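Long-range contacts in colicin-D (Escherichia coli, PDB 5ZNM), which kills Escherichia coli and closely related bacteria by inhibiting protein synthesis, with a tRNase domain at its C-terminal end: residues 15-24 and 265-274; 35-43 and 227-235. All coordinates share one frame; numbering follows the deposited sequence.

Interaction 1 (15-24 and 265-274); sequences KAELFSKAGV and WRPDAAGTGV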
loop_
_atom_site.group_PDB
_atom_site.type_symbol
_atom_site.label_atom_id
_atom_site.label_comp_id
_atom_site.label_asym_id
_atom_site.label_seq_id
_atom_site.Cartn_x
_atom_site.Cartn_y
_atom_site.Cartn_z
ATOM N N LYS A 15 -17.414 2.196 -20.835
ATOM C CA LYS A 15 -17.415 2.623 -19.438
ATOM C C LYS A 15 -18.833 2.893 -18.939
ATOM O O LYS A 15 -19.203 2.482 -17.829
ATOM C CB LYS A 15 -16.539 3.867 -19.288
ATOM C CG LYS A 15 -16.598 4.547 -17.931
ATOM C CD LYS A 15 -15.908 5.895 -18.041
ATOM C CE LYS A 15 -15.758 6.589 -16.713
ATOM N NZ LYS A 15 -15.405 8.031 -16.931
ATOM N N ALA A 16 -19.641 3.590 -19.745
ATOM C CA ALA A 16 -21.014 3.870 -19.344
ATOM C C ALA A 16 -21.813 2.585 -19.163
ATOM O O ALA A 16 -22.609 2.471 -18.223
ATOM C CB ALA A 16 -21.698 4.775 -20.369
ATOM N N GLU A 17 -21.616 1.606 -20.055
ATOM C CA GLU A 17 -22.345 0.343 -19.945
ATOM C C GLU A 17 -21.913 -0.457 -18.716
ATOM O O GLU A 17 -22.758 -1.045 -18.026
ATOM C CB GLU A 17 -22.152 -0.484 -21.216
ATOM C CG GLU A 17 -22.931 0.060 -22.391
ATOM C CD GLU A 17 -22.725 -0.746 -23.662
ATOM O OE1 GLU A 17 -21.711 -1.466 -23.765
ATOM O OE2 GLU A 17 -23.588 -0.650 -24.559
ATOM N N LEU A 18 -20.608 -0.515 -18.441
ATOM C CA LEU A 18 -20.132 -1.206 -17.237
ATOM C C LEU A 18 -20.608 -0.501 -15.983
ATOM O O LEU A 18 -21.051 -1.146 -15.020
ATOM C CB LEU A 18 -18.603 -1.283 -17.222
ATOM C CG LEU A 18 -17.937 -2.334 -18.093
ATOM C CD1 LEU A 18 -16.447 -2.045 -18.230
ATOM C CD2 LEU A 18 -18.160 -3.709 -17.496
ATOM N N PHE A 19 -20.478 0.827 -15.960
ATOM C CA PHE A 19 -20.921 1.588 -14.799
ATOM C C PHE A 19 -22.410 1.395 -14.566
ATOM O O PHE A 19 -22.853 1.279 -13.419
ATOM C CB PHE A 19 -20.621 3.071 -14.973
ATOM C CG PHE A 19 -19.193 3.473 -14.646
ATOM C CD1 PHE A 19 -18.143 2.558 -14.694
ATOM C CD2 PHE A 19 -18.911 4.790 -14.308
ATOM C CE1 PHE A 19 -16.854 2.954 -14.401
ATOM C CE2 PHE A 19 -17.609 5.197 -14.029
ATOM C CZ PHE A 19 -16.586 4.273 -14.049
ATOM N N SER A 20 -23.199 1.348 -15.643
ATOM C CA SER A 20 -24.642 1.168 -15.491
ATOM C C SER A 20 -24.966 -0.155 -14.814
ATOM O O SER A 20 -25.757 -0.200 -13.865
ATOM C CB SER A 20 -25.345 1.247 -16.850
ATOM O OG SER A 20 -26.734 1.048 -16.659
ATOM N N LYS A 21 -24.367 -1.251 -15.290
ATOM C CA LYS A 21 -24.626 -2.550 -14.676
ATOM C C LYS A 21 -24.143 -2.604 -13.236
ATOM O O LYS A 21 -24.747 -3.299 -12.406
ATOM C CB LYS A 21 -23.958 -3.662 -15.475
ATOM C CG LYS A 21 -24.454 -3.799 -16.898
ATOM C CD LYS A 21 -23.772 -4.985 -17.553
ATOM C CE LYS A 21 -23.164 -4.609 -18.896
ATOM N NZ LYS A 21 -22.748 -5.814 -19.674
ATOM N N ALA A 22 -23.061 -1.897 -12.929
ATOM C CA ALA A 22 -22.439 -1.939 -11.613
ATOM C C ALA A 22 -23.040 -0.939 -10.638
ATOM O O ALA A 22 -22.654 -0.943 -9.466
ATOM C CB ALA A 22 -20.924 -1.680 -11.736
ATOM N N GLY A 23 -23.952 -0.077 -11.090
ATOM C CA GLY A 23 -24.489 0.959 -10.222
ATOM C C GLY A 23 -23.500 2.057 -9.890
ATOM O O GLY A 23 -23.607 2.684 -8.832
ATOM N N VAL A 24 -22.550 2.329 -10.782
ATOM C CA VAL A 24 -21.449 3.241 -10.500
ATOM C C VAL A 24 -21.646 4.557 -11.245
ATOM O O VAL A 24 -22.053 4.575 -12.417
ATOM C CB VAL A 24 -20.110 2.581 -10.871
ATOM C CG1 VAL A 24 -18.969 3.595 -10.796
ATOM C CG2 VAL A 24 -19.844 1.378 -9.954
ATOM N N TRP A 265 -19.592 -2.044 -6.093
ATOM C CA TRP A 265 -18.664 -1.809 -7.197
ATOM C C TRP A 265 -18.087 -0.399 -7.126
ATOM O O TRP A 265 -18.806 0.543 -6.787
ATOM C CB TRP A 265 -19.368 -1.981 -8.543
ATOM C CG TRP A 265 -19.840 -3.351 -8.807
ATOM C CD1 TRP A 265 -21.060 -3.875 -8.481
ATOM C CD2 TRP A 265 -19.112 -4.391 -9.459
ATOM N NE1 TRP A 265 -21.134 -5.179 -8.892
ATOM C CE2 TRP A 265 -19.952 -5.522 -9.499
ATOM C CE3 TRP A 265 -17.828 -4.475 -10.021
ATOM C CZ2 TRP A 265 -19.557 -6.726 -10.070
ATOM C CZ3 TRP A 265 -17.433 -5.672 -10.594
ATOM C CH2 TRP A 265 -18.299 -6.786 -10.611
ATOM N N ARG A 266 -16.804 -0.254 -7.449
ATOM C CA ARG A 266 -16.140 1.031 -7.618
ATOM C C ARG A 266 -15.367 1.016 -8.924
ATOM O O ARG A 266 -15.091 -0.056 -9.478
ATOM C CB ARG A 266 -15.174 1.370 -6.465
ATOM C CG ARG A 266 -14.012 0.386 -6.285
ATOM C CD ARG A 266 -13.153 0.740 -5.031
ATOM N NE ARG A 266 -12.210 -0.326 -4.716
ATOM C CZ ARG A 266 -11.771 -0.608 -3.490
ATOM N NH1 ARG A 266 -12.180 0.107 -2.450
ATOM N NH2 ARG A 266 -10.934 -1.621 -3.303
ATOM N N PRO A 267 -15.013 2.187 -9.455
ATOM C CA PRO A 267 -14.192 2.205 -10.671
ATOM C C PRO A 267 -12.861 1.506 -10.435
ATOM O O PRO A 267 -12.335 1.470 -9.315
ATOM C CB PRO A 267 -14.004 3.700 -10.963
ATOM C CG PRO A 267 -15.182 4.380 -10.317
ATOM C CD PRO A 267 -15.424 3.545 -9.049
ATOM N N ASP A 268 -12.328 0.916 -11.505
ATOM C CA ASP A 268 -11.015 0.300 -11.404
ATOM C C ASP A 268 -9.921 1.369 -11.433
ATOM O O ASP A 268 -10.184 2.577 -11.488
ATOM C CB ASP A 268 -10.826 -0.759 -12.494
ATOM C CG ASP A 268 -10.902 -0.192 -13.916
ATOM O OD1 ASP A 268 -10.909 1.039 -14.099
ATOM O OD2 ASP A 268 -10.958 -1.009 -14.856
ATOM N N ALA A 269 -8.669 0.915 -11.337
ATOM C CA ALA A 269 -7.548 1.849 -11.223
ATOM C C ALA A 269 -7.459 2.778 -12.436
ATOM O O ALA A 269 -7.161 3.972 -12.294
ATOM C CB ALA A 269 -6.240 1.072 -11.024
ATOM N N ALA A 270 -7.705 2.245 -13.638
ATOM C CA ALA A 270 -7.711 3.057 -14.849
ATOM C C ALA A 270 -8.873 4.038 -14.875
ATOM O O ALA A 270 -8.801 5.042 -15.590
ATOM C CB ALA A 270 -7.777 2.153 -16.085
ATOM N N GLY A 271 -9.930 3.766 -14.114
ATOM C CA GLY A 271 -11.103 4.609 -14.065
ATOM C C GLY A 271 -12.104 4.360 -15.166
ATOM O O GLY A 271 -13.145 5.031 -15.193
ATOM N N THR A 272 -11.836 3.412 -16.068
ATOM C CA THR A 272 -12.694 3.142 -17.216
ATOM C C THR A 272 -13.438 1.824 -17.103
ATOM O O THR A 272 -14.273 1.520 -17.962
ATOM C CB THR A 272 -11.859 3.148 -18.507
ATOM O OG1 THR A 272 -10.774 2.216 -18.375
ATOM C CG2 THR A 272 -11.310 4.546 -18.753
ATOM N N GLY A 273 -13.143 1.028 -16.080
ATOM C CA GLY A 273 -13.839 -0.213 -15.813
ATOM C C GLY A 273 -14.233 -0.274 -14.345
ATOM O O GLY A 273 -14.233 0.761 -13.672
ATOM N N VAL A 274 -14.571 -1.458 -13.831
ATOM C CA VAL A 274 -15.118 -1.580 -12.481
ATOM C C VAL A 274 -14.481 -2.754 -11.748
ATOM O O VAL A 274 -13.950 -3.689 -12.355
ATOM C CB VAL A 274 -16.665 -1.746 -12.472
ATOM C CG1 VAL A 274 -17.346 -0.534 -13.096
ATOM C CG2 VAL A 274 -17.080 -3.007 -13.196
HETATM O O HOH W 1 -22.418 -1.098 -6.528
#
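F19 reaches from the helix to the loop of 265-274. Its CE1 edge meets G273 O near the ring plane, at 3.5 Å. CD1 lies 3.6 Å from V274 CG1, and the two side chains run past each other in opposite directions. Both ring faces are covered from its own segment: K15 CG sits over the centre of one, V24 CG1 over the centre of the other. K15 is extended, with CG anti to the backbone N (chi1 172°). This lays CE 3.4 Å from G271 O, while NZ bonds to Q26. V24 is forked across the strand: CG1 rests 3.9 Å from P267 CG, and CG2 lies beside W265 CB. Two residues earlier, A22 CB stands over one face of W265, 4.0 Å from the centroid of the five-membered ring, a CH-pi contact. A water joins A22 O to W265 N. The turn is braced inside by D268 OD1, which accepts G273 N at 3.0 Å from above the carboxylate plane. D268 OD2 bonds to H226 of the second subunit. G23 ends the helix in a Schellman motif. This is a helix C-terminus packed on a beta-hairpin, whose strand 262-267 borders the five-stranded antiparallel sheet.

Interaction 2 (35-43 and 227-235); sequences MERANSVMN and QPVPVTPVH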
loop_
_atom_site.group_PDB
_atom_site.type_symbol
_atom_site.label_atom_id
_atom_site.label_comp_id
_atom_site.label_asym_id
_atom_site.label_seq_id
_atom_site.Cartn_x
_atom_site.Cartn_y
_atom_site.Cartn_z
ATOM N N MET A 35 -17.268 20.616 -1.257
ATOM C CA MET A 35 -16.189 19.980 -0.516
ATOM C C MET A 35 -16.355 20.202 0.982
ATOM O O MET A 35 -16.091 19.298 1.789
ATOM C CB MET A 35 -14.842 20.512 -1.018
ATOM C CG MET A 35 -13.678 20.018 -0.198
ATOM S SD MET A 35 -12.243 21.078 -0.358
ATOM C CE MET A 35 -12.911 22.635 0.227
ATOM N N GLU A 36 -16.817 21.393 1.367
ATOM C CA GLU A 36 -17.077 21.688 2.766
ATOM C C GLU A 36 -18.193 20.810 3.315
ATOM O O GLU A 36 -18.087 20.274 4.425
ATOM C CB GLU A 36 -17.439 23.160 2.919
ATOM C CG GLU A 36 -16.354 24.104 2.483
ATOM C CD GLU A 36 -16.346 25.371 3.306
ATOM O OE1 GLU A 36 -16.637 26.445 2.740
ATOM O OE2 GLU A 36 -16.056 25.284 4.515
ATOM N N ARG A 37 -19.290 20.671 2.564
ATOM C CA ARG A 37 -20.386 19.839 3.046
ATOM C C ARG A 37 -19.955 18.383 3.134
ATOM O O ARG A 37 -20.319 17.674 4.081
ATOM C CB ARG A 37 -21.608 19.998 2.142
ATOM C CG ARG A 37 -22.161 21.420 2.104
ATOM C CD ARG A 37 -23.512 21.502 1.397
ATOM N NE ARG A 37 -23.434 21.250 -0.035
ATOM C CZ ARG A 37 -23.574 22.189 -0.967
ATOM N NH1 ARG A 37 -23.802 23.449 -0.620
ATOM N NH2 ARG A 37 -23.492 21.866 -2.249
ATOM N N ALA A 38 -19.142 17.928 2.178
ATOM C CA ALA A 38 -18.679 16.547 2.212
ATOM C C ALA A 38 -17.764 16.310 3.406
ATOM O O ALA A 38 -17.865 15.274 4.080
ATOM C CB ALA A 38 -17.984 16.198 0.890
ATOM N N ASN A 39 -16.901 17.280 3.717
ATOM C CA ASN A 39 -15.987 17.105 4.838
ATOM C C ASN A 39 -16.723 17.163 6.172
ATOM O O ASN A 39 -16.402 16.394 7.085
ATOM C CB ASN A 39 -14.878 18.153 4.789
ATOM C CG ASN A 39 -13.828 17.840 3.740
ATOM O OD1 ASN A 39 -13.726 16.709 3.246
ATOM N ND2 ASN A 39 -13.040 18.845 3.392
ATOM N N SER A 40 -17.707 18.061 6.308
ATOM C CA SER A 40 -18.571 18.052 7.496
ATOM C C SER A 40 -19.158 16.670 7.739
ATOM O O SER A 40 -19.124 16.150 8.861
ATOM C CB SER A 40 -19.721 19.057 7.345
ATOM O OG SER A 40 -19.317 20.391 7.584
ATOM N N VAL A 41 -19.723 16.075 6.690
ATOM C CA VAL A 41 -20.477 14.837 6.840
ATOM C C VAL A 41 -19.554 13.668 7.179
ATOM O O VAL A 41 -19.919 12.785 7.965
ATOM C CB VAL A 41 -21.302 14.591 5.563
ATOM C CG1 VAL A 41 -21.701 13.158 5.438
ATOM C CG2 VAL A 41 -22.538 15.478 5.572
ATOM N N MET A 42 -18.343 13.642 6.617
ATOM C CA MET A 42 -17.433 12.537 6.917
ATOM C C MET A 42 -16.774 12.668 8.282
ATOM O O MET A 42 -16.225 11.683 8.791
ATOM C CB MET A 42 -16.344 12.421 5.855
ATOM C CG MET A 42 -16.824 11.821 4.552
ATOM S SD MET A 42 -15.454 11.481 3.449
ATOM C CE MET A 42 -14.813 13.137 3.209
ATOM N N ASN A 43 -16.812 13.851 8.884
ATOM C CA ASN A 43 -16.217 14.069 10.192
ATOM C C ASN A 43 -17.222 13.963 11.334
ATOM O O ASN A 43 -16.868 14.254 12.480
ATOM C CB ASN A 43 -15.509 15.421 10.222
ATOM C CG ASN A 43 -14.127 15.353 9.622
ATOM O OD1 ASN A 43 -13.158 15.033 10.313
ATOM N ND2 ASN A 43 -14.021 15.636 8.324
ATOM N N GLN A 227 -6.958 20.285 -6.874
ATOM C CA GLN A 227 -8.284 20.880 -6.897
ATOM C C GLN A 227 -9.089 20.381 -5.705
ATOM O O GLN A 227 -8.701 19.404 -5.059
ATOM C CB GLN A 227 -8.976 20.525 -8.216
ATOM C CG GLN A 227 -8.171 20.992 -9.435
ATOM C CD GLN A 227 -9.044 21.215 -10.661
ATOM O OE1 GLN A 227 -10.100 21.835 -10.573
ATOM N NE2 GLN A 227 -8.606 20.710 -11.804
ATOM N N PRO A 228 -10.194 21.043 -5.352
ATOM C CA PRO A 228 -10.921 20.646 -4.131
ATOM C C PRO A 228 -11.505 19.243 -4.244
ATOM O O PRO A 228 -12.139 18.889 -5.238
ATOM C CB PRO A 228 -12.019 21.710 -4.009
ATOM C CG PRO A 228 -11.494 22.902 -4.826
ATOM C CD PRO A 228 -10.747 22.275 -5.948
ATOM N N VAL A 229 -11.272 18.439 -3.209
ATOM C CA VAL A 229 -11.890 17.112 -3.079
ATOM C C VAL A 229 -12.165 16.858 -1.607
ATOM O O VAL A 229 -11.502 17.418 -0.735
ATOM C CB VAL A 229 -10.989 15.976 -3.633
ATOM C CG1 VAL A 229 -10.698 16.114 -5.152
ATOM C CG2 VAL A 229 -9.678 15.864 -2.815
ATOM N N PRO A 230 -13.159 16.007 -1.315
ATOM C CA PRO A 230 -13.352 15.588 0.080
ATOM C C PRO A 230 -12.134 14.824 0.556
ATOM O O PRO A 230 -11.489 14.103 -0.206
ATOM C CB PRO A 230 -14.589 14.679 0.022
ATOM C CG PRO A 230 -15.220 14.944 -1.317
ATOM C CD PRO A 230 -14.082 15.310 -2.220
ATOM N N VAL A 231 -11.824 14.980 1.834
ATOM C CA VAL A 231 -10.674 14.310 2.429
ATOM C C VAL A 231 -11.206 13.374 3.505
ATOM O O VAL A 231 -11.801 13.818 4.495
ATOM C CB VAL A 231 -9.651 15.309 2.979
ATOM C CG1 VAL A 231 -8.571 14.585 3.778
ATOM C CG2 VAL A 231 -8.987 16.044 1.798
ATOM N N THR A 232 -11.050 12.081 3.282
ATOM C CA THR A 232 -11.470 11.099 4.278
ATOM C C THR A 232 -10.527 11.143 5.477
ATOM O O THR A 232 -9.300 11.177 5.289
ATOM C CB THR A 232 -11.473 9.705 3.658
ATOM O OG1 THR A 232 -12.302 9.708 2.493
ATOM C CG2 THR A 232 -11.998 8.670 4.657
ATOM N N PRO A 233 -11.042 11.185 6.710
ATOM C CA PRO A 233 -10.146 11.168 7.875
ATOM C C PRO A 233 -9.306 9.904 7.866
ATOM O O PRO A 233 -9.809 8.813 7.609
ATOM C CB PRO A 233 -11.110 11.208 9.069
ATOM C CG PRO A 233 -12.325 11.905 8.514
ATOM C CD PRO A 233 -12.443 11.423 7.099
ATOM N N VAL A 234 -8.020 10.061 8.125
ATOM C CA VAL A 234 -7.067 8.972 8.007
ATOM C C VAL A 234 -6.839 8.374 9.383
ATOM O O VAL A 234 -6.850 9.085 10.394
ATOM C CB VAL A 234 -5.756 9.463 7.367
ATOM C CG1 VAL A 234 -4.693 8.376 7.382
ATOM C CG2 VAL A 234 -6.039 9.901 5.938
ATOM N N HIS A 235 -6.678 7.056 9.426
ATOM C CA HIS A 235 -6.464 6.382 10.689
ATOM C C HIS A 235 -5.198 6.884 11.362
ATOM O O HIS A 235 -4.122 6.921 10.756
ATOM C CB HIS A 235 -6.386 4.870 10.507
ATOM C CG HIS A 235 -6.099 4.142 11.783
ATOM N ND1 HIS A 235 -6.959 4.168 12.861
ATOM C CD2 HIS A 235 -5.028 3.413 12.175
ATOM C CE1 HIS A 235 -6.441 3.467 13.853
ATOM N NE2 HIS A 235 -5.271 2.995 13.461
#
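A38 CB and M42 CE both pack against the ring of P230 at the apolar centre. The helix 32-42 packs here on an extended, proline-rich loop segment with no regular secondary structure. The CB atoms of A38 and P230 are 3.8 Å apart. M42 is bent at its last torsion (chi3 -62°), which carries CE to 3.5 Å from P230 CB. The same methyl lies 3.3 Å from V231 O. Its sulfur passes T232, whose side chain crosses that of M42 at about a right angle. L210 of strand 207-212 and V49 of strand 49-51 also touch M42, so the methionine joins the helix to the mixed sheet as well as to the loop.

The two ends of the contact are more open. At one, the M35 side chain crosses P228 at about a right angle, with SD 3.7 Å from P228 CB. At the other, P233 CG packs 3.7 Å from N43 OD1.

Polar bonds hold the loop to neighbouring strands: T232 OG1 bonds to N51 and N212, and P233 and H235 pair through their backbones with V66 of strand 65-71. The bond between the two segments comes from N39. Its OD1 takes V231 N at 2.9 Å, nearly straight (170°), in the carbonyl plane and on a lone pair. The backbone of N39 is engaged too: N43 ND2 reaches back to N39 O at 2.8 Å, with the donor tilted 32° from the carbonyl plane.

How the interactions relate
Interactions 1 and 2 do not touch. Their centres are 23 Å apart and their nearest atoms about 11 Å. Helices 3-22 and 32-42 follow each other in the chain, and each packs on a much later part of it. The order is 15-24, 35-43, 227-235, 265-274, so interaction 2 falls within the span that interaction 1 closes. Interaction 1 lies at the edge of the five-stranded sheet. Interaction 2 lies by the mixed sheet, and its loop also pairs with strand 65-71 at the far edge of the five-stranded one. Together they tie the first two helices of this piece to the body of the central domain, which the C-terminal tRNase domain follows. Both touch the second subunit: T272 O bonds to Q227 NE2 of the other copy.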